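Local coordinates for protein proline dehydrogenase (Bradyrhizobium japonicum USDA 110, PDB 3HAZ) that probably oxidises proline to glutamate in two steps, using FAD in a proline dehydrogenase domain and NAD in an aldehyde dehydrogenase domain, at residues 461-464 against 469-472. Numbering follows the deposited sequence.
Sequences LENG and FVAQ. With FAD (flavin-adenine dinucleotide), chain C.
A single water joins Glu462, Val470 and the FAD diphosphate, and it supplies the polar link between the two helix ends, which otherwise meet in loose contacts. Val470 N donates to this water at 3.2 Å, and Glu462 OE2 lies 3.0 Å from it. FAD O1A is 2.8 Å from the same water. Other acceptors lie within reach of the water, so its two protons need not always go to Glu462 OE2 and FAD O1A. The torsions of Glu462 bring its end nearer to segment 469-472: chi1 of -156° sets CG beside its own carbonyl carbon, and a bend at chi2 (-88°) turns the carboxylate toward the start of helix 469-473. Phe469 N holds the adenosine-side phosphate directly, donating to FAD O1A at 165°; the 2.5 Å length is shorter than usual and calls for caution. Backbone N-H groups at a helix N-terminus meeting a phosphate are a recurrent anion-binding arrangement; here the helix follows helix 452-463, which comes after strand 440-448 of the proline dehydrogenase TIM barrel, and the helix end would be expected to add favourable electrostatics. The direct interface is small, 141 Å² over both sides, and its nearest approaches set carbon against oxygen. Val470 CG2 comes 4.1 Å from Asn463 OD1, the two side chains meeting at a slant, and Ala471 CB faces the carbonyl Asn463 O. Met423 touches both Asn463 and Val470, while Ile47 and Ile50 of helix 33-50 pack on the Phe469 side chain.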
ATOM      1  N   LEU A 461     -16.520 -24.088  26.900  1.00 42.16           N
ATOM      2  CA  LEU A 461     -16.078 -23.745  25.554  1.00 53.77           C
ATOM      3  C   LEU A 461     -17.251 -23.228  24.733  1.00 67.05           C
ATOM      4  O   LEU A 461     -17.106 -22.296  23.935  1.00 70.19           O
ATOM      5  CB  LEU A 461     -15.449 -24.955  24.855  1.00 50.46           C
ATOM      6  CG  LEU A 461     -14.007 -25.312  25.225  1.00 50.73           C
ATOM      7  CD1 LEU A 461     -13.470 -26.382  24.278  1.00 51.18           C
ATOM      8  CD2 LEU A 461     -13.119 -24.068  25.196  1.00 48.55           C
ATOM      9  N   GLU A 462     -18.419 -23.825  24.948  1.00 66.25           N
ATOM     10  CA  GLU A 462     -19.587 -23.533  24.126  1.00 65.93           C
ATOM     11  C   GLU A 462     -20.365 -22.307  24.613  1.00 65.60           C
ATOM     12  O   GLU A 462     -20.873 -21.524  23.806  1.00 64.00           O
ATOM     13  CB  GLU A 462     -20.482 -24.769  24.028  1.00 64.77           C
ATOM     14  CG  GLU A 462     -21.377 -24.790  22.805  1.00 63.45           C
ATOM     15  CD  GLU A 462     -22.690 -24.086  23.051  1.00 62.90           C
ATOM     16  OE1 GLU A 462     -23.517 -24.629  23.815  1.00 52.26           O
ATOM     17  OE2 GLU A 462     -22.893 -22.991  22.483  1.00 71.27           O
ATOM     18  N   ASN A 463     -20.449 -22.133  25.928  1.00 59.78           N
ATOM     19  CA  ASN A 463     -21.101 -20.954  26.493  1.00 58.83           C
ATOM     20  C   ASN A 463     -20.276 -19.683  26.301  1.00 59.82           C
ATOM     21  O   ASN A 463     -20.813 -18.573  26.323  1.00 65.89           O
ATOM     22  CB  ASN A 463     -21.413 -21.166  27.977  1.00 56.89           C
ATOM     23  CG  ASN A 463     -22.738 -21.873  28.201  1.00 54.78           C
ATOM     24  OD1 ASN A 463     -23.805 -21.259  28.121  1.00 56.31           O
ATOM     25  ND2 ASN A 463     -22.675 -23.167  28.496  1.00 47.24           N
ATOM     26  N   GLY A 464     -18.970 -19.851  26.111  1.00 52.97           N
ATOM     27  CA  GLY A 464     -18.073 -18.726  25.905  1.00 52.99           C
ATOM     28  C   GLY A 464     -17.725 -18.490  24.444  1.00 54.92           C
ATOM     29  O   GLY A 464     -16.913 -17.622  24.125  1.00 56.20           O
ATOM     30  N   PHE A 469     -25.359 -19.459  19.729  1.00 23.83           N
ATOM     31  CA  PHE A 469     -26.637 -18.770  19.707  1.00 29.51           C
ATOM     32  C   PHE A 469     -26.973 -18.220  21.083  1.00 27.15           C
ATOM     33  O   PHE A 469     -27.427 -17.080  21.214  1.00 23.13           O
ATOM     34  CB  PHE A 469     -27.749 -19.712  19.241  1.00 22.92           C
ATOM     35  CG  PHE A 469     -29.118 -19.102  19.307  1.00 26.22           C
ATOM     36  CD1 PHE A 469     -29.674 -18.500  18.193  1.00 25.14           C
ATOM     37  CD2 PHE A 469     -29.846 -19.130  20.486  1.00 28.87           C
ATOM     38  CE1 PHE A 469     -30.931 -17.934  18.249  1.00 31.25           C
ATOM     39  CE2 PHE A 469     -31.103 -18.569  20.550  1.00 35.44           C
ATOM     40  CZ  PHE A 469     -31.648 -17.970  19.434  1.00 31.82           C
ATOM     41  N   VAL A 470     -26.748 -19.037  22.108  1.00 21.85           N
ATOM     42  CA  VAL A 470     -27.086 -18.655  23.469  1.00 31.24           C
ATOM     43  C   VAL A 470     -26.321 -17.414  23.906  1.00 34.95           C
ATOM     44  O   VAL A 470     -26.872 -16.546  24.583  1.00 38.82           O
ATOM     45  CB  VAL A 470     -26.856 -19.805  24.474  1.00 38.75           C
ATOM     46  CG1 VAL A 470     -27.691 -21.016  24.087  1.00 34.94           C
ATOM     47  CG2 VAL A 470     -25.377 -20.166  24.550  1.00 50.82           C
ATOM     48  N   ALA A 471     -25.055 -17.333  23.512  1.00 37.77           N
ATOM     49  CA  ALA A 471     -24.220 -16.191  23.859  1.00 36.41           C
ATOM     50  C   ALA A 471     -24.737 -14.925  23.186  1.00 34.51           C
ATOM     51  O   ALA A 471     -24.934 -13.902  23.840  1.00 42.29           O
ATOM     52  CB  ALA A 471     -22.778 -16.448  23.458  1.00 31.58           C
ATOM     53  N   GLN A 472     -24.948 -15.006  21.876  1.00 25.46           N
ATOM     54  CA  GLN A 472     -25.421 -13.872  21.098  1.00 29.48           C
ATOM     55  C   GLN A 472     -26.796 -13.382  21.552  1.00 34.66           C
ATOM     56  O   GLN A 472     -27.022 -12.180  21.688  1.00 37.05           O
ATOM     57  CB  GLN A 472     -25.444 -14.229  19.615  1.00 30.87           C
ATOM     58  CG  GLN A 472     -24.070 -14.555  19.062  1.00 38.35           C
ATOM     59  CD  GLN A 472     -24.086 -14.811  17.573  1.00 46.82           C
ATOM     60  OE1 GLN A 472     -24.833 -14.176  16.826  1.00 48.06           O
ATOM     61  NE2 GLN A 472     -23.254 -15.745  17.128  1.00 51.03           N
TER
HETATM   62  PA  FAD C2001     -25.745 -23.222  18.262  1.00 18.91           P
HETATM   63  O1A FAD C2001     -25.133 -21.833  18.864  1.00 21.34           O
HETATM   64  O2A FAD C2001     -26.794 -22.992  17.269  1.00 25.24           O
HETATM   65  O5B FAD C2001     -24.543 -24.051  17.546  1.00 22.31           O
HETATM   66  C5B FAD C2001     -23.375 -24.279  18.282  1.00 24.04           C
HETATM   67  C4B FAD C2001     -22.504 -25.315  17.561  1.00 20.13           C
HETATM   68  O4B FAD C2001     -22.366 -25.259  16.038  1.00 18.48           O
HETATM   69  C3B FAD C2001     -21.466 -26.091  18.106  1.00 19.76           C
HETATM   70  O3B FAD C2001     -21.670 -26.714  19.363  1.00 17.71           O
HETATM   71  C2B FAD C2001     -20.925 -26.860  16.928  1.00 19.79           C
HETATM   72  O2B FAD C2001     -21.313 -28.216  16.811  1.00 18.92           O
HETATM   73  C1B FAD C2001     -21.206 -26.008  15.742  1.00 19.68           C
HETATM   74  N9A FAD C2001     -20.184 -25.067  15.319  1.00 23.84           N
HETATM   75  C8A FAD C2001     -19.686 -23.965  16.007  1.00 22.43           C
HETATM   76  N7A FAD C2001     -18.773 -23.348  15.196  1.00 17.56           N
HETATM   77  C5A FAD C2001     -18.712 -24.079  13.987  1.00 18.78           C
HETATM   78  C6A FAD C2001     -17.904 -23.898  12.731  1.00 19.68           C
HETATM   79  N6A FAD C2001     -16.960 -22.793  12.608  1.00 21.45           N
HETATM   80  N1A FAD C2001     -18.045 -24.733  11.724  1.00 22.84           N
HETATM   81  C2A FAD C2001     -18.958 -25.802  11.810  1.00 18.24           C
HETATM   82  N3A FAD C2001     -19.732 -25.978  13.018  1.00 24.31           N
HETATM   83  C4A FAD C2001     -19.584 -25.105  14.066  1.00 20.28           C
HETATM   84  N1  FAD C2001     -22.837 -33.193  21.266  1.00 17.50           N
HETATM   85  C2  FAD C2001     -22.045 -34.272  20.958  1.00 14.53           C
HETATM   86  O2  FAD C2001     -20.935 -34.095  20.160  1.00 20.11           O
HETATM   87  N3  FAD C2001     -22.350 -35.564  21.506  1.00 23.87           N
HETATM   88  C4  FAD C2001     -23.429 -35.724  22.331  1.00 19.21           C
HETATM   89  O4  FAD C2001     -23.765 -36.996  22.811  1.00 21.37           O
HETATM   90  C4X FAD C2001     -24.263 -34.598  22.650  1.00 17.76           C
HETATM   91  N5  FAD C2001     -25.452 -34.759  23.543  1.00 17.46           N
HETATM   92  C5X FAD C2001     -26.258 -33.636  23.852  1.00 22.61           C
HETATM   93  C6  FAD C2001     -27.421 -33.796  24.738  1.00 20.96           C
HETATM   94  C7  FAD C2001     -28.227 -32.674  25.040  1.00 21.13           C
HETATM   95  C7M FAD C2001     -29.413 -32.847  25.974  1.00 18.23           C
HETATM   96  C8  FAD C2001     -27.908 -31.346  24.465  1.00 25.68           C
HETATM   97  C8M FAD C2001     -28.764 -30.108  24.780  1.00 22.32           C
HETATM   98  C9  FAD C2001     -26.795 -31.198  23.619  1.00 21.59           C
HETATM   99  C9A FAD C2001     -25.944 -32.360  23.306  1.00 22.86           C
HETATM  100  N10 FAD C2001     -24.782 -32.213  22.426  1.00 20.92           N
HETATM  101  C10 FAD C2001     -23.965 -33.364  22.118  1.00 17.95           C
HETATM  102  C1' FAD C2001     -24.502 -30.943  21.682  1.00 19.82           C
HETATM  103  C2' FAD C2001     -23.544 -29.940  22.376  1.00 19.73           C
HETATM  104  O2' FAD C2001     -23.402 -30.272  23.753  1.00 17.38           O
HETATM  105  C3' FAD C2001     -24.068 -28.512  22.152  1.00 20.59           C
HETATM  106  O3' FAD C2001     -25.158 -28.251  23.029  1.00 21.57           O
HETATM  107  C4' FAD C2001     -24.531 -28.254  20.673  1.00 25.15           C
HETATM  108  O4' FAD C2001     -23.681 -28.666  19.660  1.00 20.49           O
HETATM  109  C5' FAD C2001     -25.017 -26.795  20.463  1.00 22.17           C
HETATM  110  O5' FAD C2001     -25.921 -26.666  19.377  1.00 29.89           O
HETATM  111  P   FAD C2001     -27.071 -25.474  19.474  1.00 19.02           P
HETATM  112  O1P FAD C2001     -28.100 -25.589  18.167  1.00 29.81           O
HETATM  113  O2P FAD C2001     -27.785 -25.580  20.752  1.00 17.83           O
HETATM  114  O3P FAD C2001     -26.264 -24.057  19.555  1.00 26.15           O
HETATM  115  O   HOH W   1     -25.548 -21.942  21.642  1.00 33.25           O